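Local coordinates for protein kinase domain-containing protein (Chaetomium thermophilum, PDB 6Z3U) that probably phosphorylates serine and threonine residues of proteins with ATP, as the cyclin-dependent kinase subunit of the CAK complex, at residues 196-201 and 381-386; 288-293 and 349-354. All coordinates share one frame; numbering follows the deposited sequence.

Contact 1 (196-201 and 381-386)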
loop_
_atom_site.group_PDB
_atom_site.type_symbol
_atom_site.label_atom_id
_atom_site.label_comp_id
_atom_site.label_asym_id
_atom_site.label_seq_id
_atom_site.Cartn_x
_atom_site.Cartn_y
_atom_site.Cartn_z
ATOM N N ASP B 196 7.483 -7.237 32.056
ATOM C CA ASP B 196 7.099 -7.915 30.822
ATOM C C ASP B 196 6.133 -7.065 30.006
ATOM O O ASP B 196 6.228 -7.016 28.775
ATOM C CB ASP B 196 6.484 -9.272 31.148
ATOM C CG ASP B 196 7.440 -10.170 31.901
ATOM O OD1 ASP B 196 8.632 -10.195 31.531
ATOM O OD2 ASP B 196 7.009 -10.836 32.866
ATOM N N ILE B 197 5.192 -6.397 30.674
ATOM C CA ILE B 197 4.303 -5.481 29.970
ATOM C C ILE B 197 5.119 -4.419 29.245
ATOM O O ILE B 197 4.851 -4.093 28.082
ATOM C CB ILE B 197 3.297 -4.856 30.955
ATOM C CG1 ILE B 197 2.430 -5.953 31.581
ATOM C CG2 ILE B 197 2.434 -3.812 30.251
ATOM C CD1 ILE B 197 1.455 -5.449 32.627
ATOM N N LYS B 198 6.125 -3.861 29.922
ATOM C CA LYS B 198 6.956 -2.832 29.306
ATOM C C LYS B 198 7.697 -3.375 28.090
ATOM O O LYS B 198 7.904 -2.655 27.106
ATOM C CB LYS B 198 7.943 -2.273 30.333
ATOM C CG LYS B 198 8.805 -1.138 29.805
ATOM C CD LYS B 198 9.751 -0.583 30.865
ATOM C CE LYS B 198 9.006 0.179 31.949
ATOM N NZ LYS B 198 9.936 0.817 32.923
ATOM N N ALA B 199 8.114 -4.642 28.139
ATOM C CA ALA B 199 8.810 -5.225 26.998
ATOM C C ALA B 199 7.867 -5.416 25.817
ATOM O O ALA B 199 8.219 -5.098 24.675
ATOM C CB ALA B 199 9.448 -6.555 27.394
ATOM N N TRP B 200 6.665 -5.935 26.073
ATOM C CA TRP B 200 5.689 -6.115 25.001
ATOM C C TRP B 200 5.266 -4.773 24.419
ATOM O O TRP B 200 5.275 -4.579 23.198
ATOM C CB TRP B 200 4.475 -6.879 25.527
ATOM C CG TRP B 200 4.726 -8.337 25.768
ATOM C CD1 TRP B 200 5.559 -9.155 25.060
ATOM C CD2 TRP B 200 4.148 -9.149 26.797
ATOM N NE1 TRP B 200 5.527 -10.427 25.578
ATOM C CE2 TRP B 200 4.669 -10.449 26.646
ATOM C CE3 TRP B 200 3.237 -8.902 27.829
ATOM C CZ2 TRP B 200 4.309 -11.500 27.486
ATOM C CZ3 TRP B 200 2.883 -9.948 28.664
ATOM C CH2 TRP B 200 3.418 -11.230 28.487
ATOM N N MET B 201 4.896 -3.828 25.284
ATOM C CA MET B 201 4.452 -2.523 24.808
ATOM C C MET B 201 5.532 -1.838 23.981
ATOM O O MET B 201 5.226 -1.133 23.014
ATOM C CB MET B 201 4.051 -1.652 25.998
ATOM C CG MET B 201 2.738 -2.054 26.647
ATOM S SD MET B 201 1.332 -1.884 25.536
ATOM C CE MET B 201 1.395 -0.132 25.183
ATOM N N ARG B 381 9.192 8.720 29.187
ATOM C CA ARG B 381 10.077 8.314 30.273
ATOM C C ARG B 381 9.813 6.895 30.761
ATOM O O ARG B 381 10.696 6.298 31.387
ATOM C CB ARG B 381 9.942 9.265 31.468
ATOM C CG ARG B 381 10.547 10.645 31.273
ATOM C CD ARG B 381 11.071 11.193 32.599
ATOM N NE ARG B 381 11.211 12.649 32.590
ATOM C CZ ARG B 381 12.258 13.305 32.090
ATOM N NH1 ARG B 381 12.293 14.631 32.132
ATOM N NH2 ARG B 381 13.270 12.643 31.547
ATOM N N TRP B 382 8.625 6.344 30.498
ATOM C CA TRP B 382 8.282 5.036 31.051
ATOM C C TRP B 382 9.309 3.980 30.663
ATOM O O TRP B 382 9.604 3.071 31.449
ATOM C CB TRP B 382 6.893 4.614 30.581
ATOM C CG TRP B 382 6.412 3.351 31.218
ATOM C CD1 TRP B 382 6.504 3.012 32.535
ATOM C CD2 TRP B 382 5.784 2.243 30.560
ATOM N NE1 TRP B 382 5.959 1.768 32.743
ATOM C CE2 TRP B 382 5.512 1.274 31.546
ATOM C CE3 TRP B 382 5.422 1.979 29.236
ATOM C CZ2 TRP B 382 4.897 0.063 31.249
ATOM C CZ3 TRP B 382 4.810 0.775 28.944
ATOM C CH2 TRP B 382 4.556 -0.169 29.946
ATOM N N TRP B 383 9.853 4.070 29.448
ATOM C CA TRP B 383 10.767 3.034 28.980
ATOM C C TRP B 383 12.086 3.077 29.741
ATOM O O TRP B 383 12.638 2.027 30.093
ATOM C CB TRP B 383 11.017 3.186 27.480
ATOM C CG TRP B 383 9.769 3.336 26.675
ATOM C CD1 TRP B 383 9.365 4.445 25.995
ATOM C CD2 TRP B 383 8.754 2.348 26.473
ATOM N NE1 TRP B 383 8.164 4.208 25.377
ATOM C CE2 TRP B 383 7.766 2.927 25.656
ATOM C CE3 TRP B 383 8.583 1.029 26.903
ATOM C CZ2 TRP B 383 6.628 2.236 25.259
ATOM C CZ3 TRP B 383 7.452 0.345 26.509
ATOM C CH2 TRP B 383 6.488 0.949 25.694
ATOM N N ARG B 384 12.602 4.275 30.012
ATOM C CA ARG B 384 13.861 4.431 30.728
ATOM C C ARG B 384 13.691 4.521 32.241
ATOM O O ARG B 384 14.693 4.634 32.956
ATOM C CB ARG B 384 14.616 5.667 30.209
ATOM C CG ARG B 384 13.791 6.944 30.053
ATOM C CD ARG B 384 14.405 7.853 28.989
ATOM N NE ARG B 384 13.505 8.930 28.577
ATOM C CZ ARG B 384 13.603 10.198 28.970
ATOM N NH1 ARG B 384 14.569 10.581 29.796
ATOM N NH2 ARG B 384 12.727 11.090 28.528
ATOM N N THR B 385 12.463 4.467 32.747
ATOM C CA THR B 385 12.214 4.389 34.179
ATOM C C THR B 385 12.250 2.932 34.626
ATOM O O THR B 385 11.802 2.039 33.903
ATOM C CB THR B 385 10.862 5.010 34.529
ATOM O OG1 THR B 385 10.930 6.433 34.367
ATOM C CG2 THR B 385 10.474 4.691 35.961
ATOM N N ASP B 386 12.792 2.697 35.817
ATOM C CA ASP B 386 12.864 1.341 36.338
ATOM C C ASP B 386 11.465 0.826 36.673
ATOM O O ASP B 386 10.578 1.606 37.029
ATOM C CB ASP B 386 13.743 1.289 37.582
ATOM C CG ASP B 386 15.215 1.441 37.260
ATOM O OD1 ASP B 386 15.624 1.040 36.149
ATOM O OD2 ASP B 386 15.963 1.962 38.117
#
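Trp-382 lies along the side chain of Lys-198, the two running past each other in opposite directions. CE of Lys-198 stands 3.7 Å from the centroid of the Trp-382 five-membered ring, 17° off the ring normal, so a CH-pi contact forms over the face. Lys-198 NZ adds a cation-pi contact, 4.3 Å from that same centroid of the Trp-382 five-membered ring. Lys-198 gets there with CG anti to the backbone N (chi1 -177°) and a bend at chi3. Its NZ also donates to Trp-382 O at 2.7 Å, meeting the carbonyl almost head-on (C=O...N 170°). The far rim of the indole is met near its plane by Met-201 CB, 3.9 Å from Trp-382 CZ3, while Phe-286 of helix 276-291 packs against this ring too.

Trp-383 brings its six-membered ring to the same helix. Its CE3 lies 3.6 Å from Lys-198 CG, and its CH2 reaches Met-201 CB in the ring plane at 3.6 Å. Its NE1 is bonded to Met-377 O, which helps to hold the rotation of the indole. Further on, Thr-385 OG1 closes back on Arg-381 O, and Pro-387 O receives another bond from Lys-198 NZ.

One lysine thus serves both chemistries: its methylenes pack on indoles, and its probably charged, buried amine is met by backbone carbonyls and a pi face.

Contact 2 (288-293 and 349-354)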
loop_
_atom_site.group_PDB
_atom_site.type_symbol
_atom_site.label_atom_id
_atom_site.label_comp_id
_atom_site.label_asym_id
_atom_site.label_seq_id
_atom_site.Cartn_x
_atom_site.Cartn_y
_atom_site.Cartn_z
ATOM N N GLU B 288 -5.548 -3.354 28.730
ATOM C CA GLU B 288 -5.926 -4.759 28.842
ATOM C C GLU B 288 -4.798 -5.604 29.417
ATOM O O GLU B 288 -5.056 -6.580 30.132
ATOM C CB GLU B 288 -6.342 -5.301 27.476
ATOM C CG GLU B 288 -6.723 -6.764 27.493
ATOM C CD GLU B 288 -7.506 -7.158 26.264
ATOM O OE1 GLU B 288 -7.722 -8.372 26.058
ATOM O OE2 GLU B 288 -7.907 -6.248 25.503
ATOM N N LEU B 289 -3.546 -5.262 29.108
ATOM C CA LEU B 289 -2.422 -6.006 29.670
ATOM C C LEU B 289 -2.356 -5.841 31.182
ATOM O O LEU B 289 -2.041 -6.793 31.905
ATOM C CB LEU B 289 -1.116 -5.549 29.025
ATOM C CG LEU B 289 -0.802 -6.185 27.672
ATOM C CD1 LEU B 289 0.236 -5.365 26.925
ATOM C CD2 LEU B 289 -0.321 -7.614 27.863
ATOM N N ILE B 290 -2.661 -4.641 31.680
ATOM C CA ILE B 290 -2.488 -4.358 33.100
ATOM C C ILE B 290 -3.534 -5.093 33.930
ATOM O O ILE B 290 -3.221 -5.653 34.988
ATOM C CB ILE B 290 -2.534 -2.839 33.349
ATOM C CG1 ILE B 290 -1.316 -2.164 32.713
ATOM C CG2 ILE B 290 -2.593 -2.557 34.840
ATOM C CD1 ILE B 290 -1.402 -0.657 32.659
ATOM N N ILE B 291 -4.791 -5.096 33.480
ATOM C CA ILE B 291 -5.862 -5.755 34.217
ATOM C C ILE B 291 -6.181 -7.145 33.678
ATOM O O ILE B 291 -7.076 -7.815 34.212
ATOM C CB ILE B 291 -7.138 -4.888 34.230
ATOM C CG1 ILE B 291 -7.678 -4.678 32.815
ATOM C CG2 ILE B 291 -6.846 -3.543 34.866
ATOM C CD1 ILE B 291 -9.113 -4.184 32.785
ATOM N N ARG B 292 -5.488 -7.596 32.629
ATOM C CA ARG B 292 -5.699 -8.930 32.057
ATOM C C ARG B 292 -7.167 -9.169 31.715
ATOM O O ARG B 292 -7.682 -10.283 31.845
ATOM C CB ARG B 292 -5.175 -10.028 32.986
ATOM C CG ARG B 292 -3.678 -10.235 32.873
ATOM C CD ARG B 292 -3.199 -11.463 33.629
ATOM N NE ARG B 292 -3.053 -12.629 32.761
ATOM C CZ ARG B 292 -2.268 -13.670 33.028
ATOM N NH1 ARG B 292 -2.202 -14.681 32.175
ATOM N NH2 ARG B 292 -1.542 -13.699 34.138
ATOM N N SER B 293 -7.849 -8.114 31.282
ATOM C CA SER B 293 -9.195 -8.222 30.743
ATOM C C SER B 293 -9.472 -6.973 29.921
ATOM O O SER B 293 -8.857 -5.926 30.154
ATOM C CB SER B 293 -10.234 -8.378 31.863
ATOM O OG SER B 293 -10.578 -7.117 32.406
ATOM N N PHE B 349 -4.768 0.951 37.335
ATOM C CA PHE B 349 -3.656 0.635 36.449
ATOM C C PHE B 349 -2.303 0.941 37.083
ATOM O O PHE B 349 -1.291 1.003 36.377
ATOM C CB PHE B 349 -3.807 1.397 35.130
ATOM C CG PHE B 349 -5.107 1.129 34.416
ATOM C CD1 PHE B 349 -5.300 -0.050 33.715
ATOM C CD2 PHE B 349 -6.134 2.060 34.442
ATOM C CE1 PHE B 349 -6.492 -0.295 33.058
ATOM C CE2 PHE B 349 -7.327 1.817 33.790
ATOM C CZ PHE B 349 -7.505 0.640 33.097
ATOM N N GLY B 350 -2.261 1.118 38.403
ATOM C CA GLY B 350 -1.026 1.485 39.074
ATOM C C GLY B 350 0.074 0.445 38.995
ATOM O O GLY B 350 1.194 0.723 39.436
ATOM N N ALA B 351 -0.211 -0.741 38.445
ATOM C CA ALA B 351 0.807 -1.784 38.374
ATOM C C ALA B 351 2.043 -1.322 37.610
ATOM O O ALA B 351 3.158 -1.761 37.912
ATOM C CB ALA B 351 0.223 -3.040 37.724
ATOM N N VAL B 352 1.869 -0.444 36.614
ATOM C CA VAL B 352 2.992 0.042 35.821
ATOM C C VAL B 352 3.608 1.314 36.390
ATOM O O VAL B 352 4.573 1.836 35.816
ATOM C CB VAL B 352 2.564 0.296 34.358
ATOM C CG1 VAL B 352 2.227 -1.016 33.673
ATOM C CG2 VAL B 352 1.379 1.257 34.296
ATOM N N GLY B 353 3.083 1.828 37.499
ATOM C CA GLY B 353 3.657 2.990 38.142
ATOM C C GLY B 353 3.159 4.295 37.560
ATOM O O GLY B 353 2.415 4.347 36.577
ATOM N N SER B 354 3.599 5.385 38.191
ATOM C CA SER B 354 3.141 6.707 37.779
ATOM C C SER B 354 3.490 6.973 36.321
ATOM O O SER B 354 2.632 7.375 35.527
ATOM C CB SER B 354 3.748 7.777 38.686
ATOM O OG SER B 354 5.156 7.642 38.764
#
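Ile-290, in the last turn of helix 276-291, comes nearest to Phe-349 in the backbone, CA to CA 6.1 Å, while the helix ends at Ile-291 and Arg-292 leaves helical angles with a positive phi that turns the chain away. The contact is wholly apolar. Ile-290 carries it by splitting its two branches. Ile-290 CG2, anti to the backbone N, points at Phe-349 and lies 3.9 Å from Phe-349 CD1, near the ring plane at its edge; the same methyl is 4.1 Å from Ala-351 CB. The other branch, with CG1 beside the backbone N (chi1 -67°), carries Ile-290 CD1 across to Val-352, 3.8 Å from Val-352 CG2, the two side chains crossing at about a right angle. Ile-291 adds its CG2 methyl, 3.7 Å from Phe-349 CE1, in an oblique approach. Were Ile-290 cut back to an alanine, Val-352 would probably lose the methyl that meets it, and a gap would be likely to open at the Phe-349 rim where CG2 sits. Beyond this strip the ring meets Phe-295 edge-to-face and rests on Val-357 and Leu-360 of helix 353-363. Residues 350-352 form a short 3-10 turn that leads into helix 353-363, and Gly-353, with a positive phi of 85°, occupies backbone angles at which a CB would collide with the preceding carbonyl. By sequence and order in the chain, helix 276-291 corresponds to the αF helix and 353-363 to the αH helix of the protein kinase fold, so the end of αF here packs on the link leading into αH, as part of the helical C-lobe.

The two contacts lie in the helical C-lobe, their centres 12 Å apart and both away from the annotated ATP and catalytic sites. Along the chain the order is 196-201, 288-293, 349-354, 381-386, so contact 1 joins the outer pair of segments and contact 2 the inner pair. They meet directly: Trp-382 NE1 lies 3.4 Å from Val-352 O. Helix 276-291, which carries one side of contact 2, also packs on both segments of contact 1, through Leu-289 on Ile-197, Trp-200 and Met-201 and through Phe-286 on Trp-382. It thereby ties helix 381-384 and the link into helix 353-363 to the earlier helix 194-213.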